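Local coordinates for inactive poly [ADP-ribose] polymerase RCD1 (Arabidopsis thaliana, PDB 5NGO), which is an inactive plant poly(ADP-ribose) polymerase-family protein, probably connected with radical-induced cell death, and is bound by a downy mildew effector that suppresses immunity, at residues A[87-99]-A[134-146]. Residues are numbered along the deposited sequence; the frame is centred on the assembly and turned at random.
Sequences AFIRKSIYGVGIH and ELLRGDKAQFFSG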
# COMPACT_ATOMS: atom_id res chain seq x y z
N ALA A 87 -12.68 3.32 -5.28
CA ALA A 87 -11.65 4.22 -5.85
C ALA A 87 -10.21 3.79 -5.54
O ALA A 87 -9.30 4.27 -6.22
CB ALA A 87 -11.87 5.66 -5.40
N PHE A 88 -9.99 2.90 -4.54
CA PHE A 88 -8.74 2.13 -4.43
C PHE A 88 -8.96 0.63 -4.63
O PHE A 88 -8.00 -0.11 -4.64
CB PHE A 88 -8.05 2.34 -3.08
CG PHE A 88 -7.32 3.64 -2.93
CD1 PHE A 88 -6.07 3.86 -3.49
CD2 PHE A 88 -7.90 4.69 -2.20
CE1 PHE A 88 -5.41 5.08 -3.34
CE2 PHE A 88 -7.23 5.90 -2.01
CZ PHE A 88 -5.99 6.09 -2.59
N ILE A 89 -10.21 0.19 -4.79
CA ILE A 89 -10.53 -1.22 -4.93
C ILE A 89 -10.31 -1.57 -6.40
O ILE A 89 -10.80 -0.84 -7.29
CB ILE A 89 -12.01 -1.56 -4.53
CG1 ILE A 89 -12.47 -0.85 -3.25
CG2 ILE A 89 -12.21 -3.06 -4.52
CD1 ILE A 89 -11.48 -0.97 -2.13
N ARG A 90 -9.59 -2.66 -6.63
CA ARG A 90 -9.39 -3.15 -7.99
C ARG A 90 -9.66 -4.65 -8.12
O ARG A 90 -9.46 -5.43 -7.21
CB ARG A 90 -8.01 -2.76 -8.61
CG ARG A 90 -6.78 -3.47 -8.15
CD ARG A 90 -5.58 -2.88 -8.91
NE ARG A 90 -4.72 -3.88 -9.56
CZ ARG A 90 -3.52 -3.66 -10.10
NH1 ARG A 90 -2.98 -2.43 -10.10
NH2 ARG A 90 -2.85 -4.67 -10.66
N LYS A 91 -10.08 -5.04 -9.33
CA LYS A 91 -10.20 -6.43 -9.72
C LYS A 91 -8.97 -6.83 -10.54
O LYS A 91 -8.73 -6.25 -11.58
CB LYS A 91 -11.46 -6.60 -10.56
CG LYS A 91 -11.80 -8.04 -10.93
CD LYS A 91 -13.26 -8.20 -11.36
CE LYS A 91 -13.49 -9.53 -12.06
NZ LYS A 91 -13.05 -9.49 -13.49
N SER A 92 -8.21 -7.82 -10.08
CA SER A 92 -7.04 -8.34 -10.83
C SER A 92 -7.22 -9.84 -11.11
O SER A 92 -8.31 -10.38 -10.92
CB SER A 92 -5.72 -8.11 -10.07
OG SER A 92 -5.47 -9.12 -9.10
N ILE A 93 -6.14 -10.49 -11.52
CA ILE A 93 -6.11 -11.94 -11.70
C ILE A 93 -6.12 -12.67 -10.35
O ILE A 93 -6.55 -13.80 -10.27
CB ILE A 93 -4.88 -12.41 -12.53
CG1 ILE A 93 -3.56 -11.83 -12.03
CG2 ILE A 93 -5.07 -12.06 -14.01
CD1 ILE A 93 -2.37 -12.74 -12.31
N TYR A 94 -5.63 -12.00 -9.31
CA TYR A 94 -5.56 -12.56 -7.96
C TYR A 94 -6.82 -12.39 -7.11
O TYR A 94 -6.88 -12.95 -6.01
CB TYR A 94 -4.40 -11.91 -7.21
CG TYR A 94 -3.08 -12.31 -7.75
CD1 TYR A 94 -2.58 -13.58 -7.49
CD2 TYR A 94 -2.31 -11.43 -8.52
CE1 TYR A 94 -1.36 -13.98 -7.99
CE2 TYR A 94 -1.07 -11.81 -9.01
CZ TYR A 94 -0.60 -13.09 -8.74
OH TYR A 94 0.62 -13.52 -9.21
N GLY A 95 -7.78 -11.61 -7.58
CA GLY A 95 -9.02 -11.34 -6.84
C GLY A 95 -9.29 -9.86 -6.63
O GLY A 95 -8.63 -9.00 -7.23
N VAL A 96 -10.25 -9.57 -5.75
CA VAL A 96 -10.72 -8.20 -5.51
C VAL A 96 -10.35 -7.77 -4.10
O VAL A 96 -10.65 -8.44 -3.12
CB VAL A 96 -12.25 -8.07 -5.72
CG1 VAL A 96 -12.64 -6.61 -5.90
CG2 VAL A 96 -12.72 -8.93 -6.90
N GLY A 97 -9.69 -6.63 -4.00
CA GLY A 97 -9.31 -6.02 -2.72
C GLY A 97 -8.59 -4.72 -2.99
O GLY A 97 -8.79 -4.08 -4.04
N ILE A 98 -7.70 -4.32 -2.08
CA ILE A 98 -6.74 -3.25 -2.38
C ILE A 98 -5.44 -3.92 -2.79
O ILE A 98 -4.93 -4.79 -2.07
CB ILE A 98 -6.55 -2.25 -1.20
CG1 ILE A 98 -7.82 -1.44 -0.95
CG2 ILE A 98 -5.39 -1.27 -1.43
CD1 ILE A 98 -8.90 -2.21 -0.26
N HIS A 99 -4.91 -3.54 -3.95
CA HIS A 99 -3.65 -4.08 -4.49
C HIS A 99 -2.53 -3.11 -4.17
O HIS A 99 -2.61 -1.91 -4.53
CB HIS A 99 -3.76 -4.27 -6.00
CG HIS A 99 -4.67 -5.38 -6.40
ND1 HIS A 99 -5.96 -5.49 -5.93
CD2 HIS A 99 -4.49 -6.43 -7.24
CE1 HIS A 99 -6.54 -6.56 -6.45
NE2 HIS A 99 -5.66 -7.15 -7.25
N GLU A 134 -1.29 -15.55 2.75
CA GLU A 134 -1.76 -16.58 1.82
C GLU A 134 -1.04 -16.40 0.48
O GLU A 134 -1.07 -15.32 -0.12
CB GLU A 134 -3.26 -16.44 1.61
CG GLU A 134 -3.89 -17.55 0.80
CD GLU A 134 -5.39 -17.40 0.59
OE1 GLU A 134 -5.93 -18.04 -0.33
OE2 GLU A 134 -6.05 -16.62 1.32
N LEU A 135 -0.39 -17.46 0.01
CA LEU A 135 0.12 -17.52 -1.36
C LEU A 135 -1.09 -17.67 -2.28
O LEU A 135 -1.82 -18.66 -2.15
CB LEU A 135 1.09 -18.70 -1.54
CG LEU A 135 1.79 -18.98 -2.89
CD1 LEU A 135 2.19 -17.68 -3.60
CD2 LEU A 135 2.96 -19.96 -2.74
N LEU A 136 -1.32 -16.70 -3.16
CA LEU A 136 -2.52 -16.69 -3.98
C LEU A 136 -2.41 -17.55 -5.24
O LEU A 136 -1.48 -17.41 -6.03
CB LEU A 136 -2.91 -15.26 -4.38
CG LEU A 136 -3.84 -14.40 -3.50
CD1 LEU A 136 -3.90 -14.78 -2.03
CD2 LEU A 136 -3.53 -12.92 -3.64
N ARG A 137 -3.44 -18.37 -5.41
CA ARG A 137 -3.50 -19.40 -6.44
C ARG A 137 -4.12 -18.90 -7.76
O ARG A 137 -4.33 -19.70 -8.67
CB ARG A 137 -4.30 -20.62 -5.95
CG ARG A 137 -3.93 -21.19 -4.57
CD ARG A 137 -2.96 -22.38 -4.55
NE ARG A 137 -3.39 -23.46 -5.44
CZ ARG A 137 -2.60 -24.23 -6.20
NH1 ARG A 137 -1.27 -24.08 -6.23
NH2 ARG A 137 -3.15 -25.19 -6.96
N GLY A 138 -4.44 -17.61 -7.88
CA GLY A 138 -4.93 -17.06 -9.15
C GLY A 138 -6.42 -17.09 -9.41
O GLY A 138 -6.87 -16.98 -10.54
N ASP A 139 -7.20 -17.22 -8.33
CA ASP A 139 -8.66 -17.21 -8.34
C ASP A 139 -9.17 -15.77 -8.59
O ASP A 139 -9.07 -14.91 -7.72
CB ASP A 139 -9.16 -17.78 -7.00
CG ASP A 139 -10.64 -18.13 -6.99
OD1 ASP A 139 -11.47 -17.44 -7.65
OD2 ASP A 139 -10.97 -19.07 -6.25
N LYS A 140 -9.71 -15.54 -9.79
CA LYS A 140 -10.31 -14.25 -10.19
C LYS A 140 -11.48 -13.77 -9.30
O LYS A 140 -11.70 -12.57 -9.13
CB LYS A 140 -10.78 -14.34 -11.65
CG LYS A 140 -11.30 -13.03 -12.27
CD LYS A 140 -10.87 -12.86 -13.75
CE LYS A 140 -10.33 -11.47 -14.07
NZ LYS A 140 -9.12 -11.48 -14.96
N ALA A 141 -12.20 -14.74 -8.73
CA ALA A 141 -13.38 -14.46 -7.90
C ALA A 141 -13.12 -14.37 -6.39
O ALA A 141 -14.08 -14.28 -5.63
CB ALA A 141 -14.45 -15.53 -8.17
N GLN A 142 -11.86 -14.40 -5.94
CA GLN A 142 -11.58 -14.36 -4.50
C GLN A 142 -11.71 -12.92 -4.01
O GLN A 142 -11.17 -12.00 -4.62
CB GLN A 142 -10.19 -14.93 -4.16
CG GLN A 142 -9.97 -15.19 -2.67
CD GLN A 142 -8.68 -15.94 -2.35
OE1 GLN A 142 -7.95 -16.34 -3.25
NE2 GLN A 142 -8.41 -16.14 -1.06
N PHE A 143 -12.49 -12.73 -2.95
CA PHE A 143 -12.63 -11.42 -2.29
C PHE A 143 -12.39 -11.49 -0.77
O PHE A 143 -12.50 -10.48 -0.08
CB PHE A 143 -13.99 -10.77 -2.62
CG PHE A 143 -15.19 -11.58 -2.20
CD1 PHE A 143 -15.62 -12.66 -2.97
CD2 PHE A 143 -15.93 -11.24 -1.07
CE1 PHE A 143 -16.73 -13.41 -2.60
CE2 PHE A 143 -17.05 -11.97 -0.70
CZ PHE A 143 -17.46 -13.06 -1.47
N PHE A 144 -12.00 -12.67 -0.28
CA PHE A 144 -11.63 -12.83 1.11
C PHE A 144 -10.62 -13.97 1.30
O PHE A 144 -10.33 -14.73 0.39
CB PHE A 144 -12.87 -12.99 2.00
CG PHE A 144 -13.67 -14.25 1.76
CD1 PHE A 144 -14.71 -14.26 0.83
CD2 PHE A 144 -13.39 -15.43 2.47
CE1 PHE A 144 -15.47 -15.42 0.61
CE2 PHE A 144 -14.15 -16.59 2.24
CZ PHE A 144 -15.18 -16.58 1.32
N SER A 145 -10.07 -14.03 2.51
CA SER A 145 -9.12 -15.05 2.91
C SER A 145 -9.55 -16.45 2.49
O SER A 145 -10.65 -16.89 2.79
CB SER A 145 -8.96 -15.01 4.42
OG SER A 145 -7.93 -15.88 4.84
N GLY A 146 -8.66 -17.16 1.80
CA GLY A 146 -8.85 -18.57 1.48
C GLY A 146 -9.05 -19.51 2.68
O GLY A 146 -9.54 -20.62 2.50
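Tyr94 lies against Leu136, its CD1 meeting Leu136 CB at 3.6 Å while Leu136 CD2 reaches back to the tyrosine CB. With CG anti to its carbonyl carbon (chi1 -69°), the tyrosine crosses Leu136 obliquely, and Leu136 O lies at the ring edge, in plane. Ile164 of strand 162-165 touches both side chains from the sheet. One hydrogen bond joins the segments: Val96 N donates to Gln142 O over 2.8 Å, with an N-H...O angle of 163°. Gly95 CA packs 3.2 Å from the same Gln142 O, the glycine's positive phi (125°) letting the chain pass there. Val96 CB and Phe143 CB touch loosely. At the solvent side the Lys140 chain, bent at chi2 to chi4, crosses Lys91 at about a right angle, its CE near Ser92 O and 3.4 Å from Lys91 NZ. Lys91 NZ and Lys140 NZ are 4.6 Å apart, like charges that probably repel. Ser92 OG accepts from Tyr94 N in an ST turn and shares a 2.7 Å hydrogen bond with His99 NE2, while Gln142 NE2 donates to both Phe144 O and Glu134 OE1, both in its amide plane. An Asx turn at Asp139 and a type I turn from Asp139 to Gln142 shape the outer loop. These features join the 92-96 turn, which links strand 89-91 to strand 98-102 of the main sheet, to the loop after edge strand 134-135 of the PARP catalytic-domain fold.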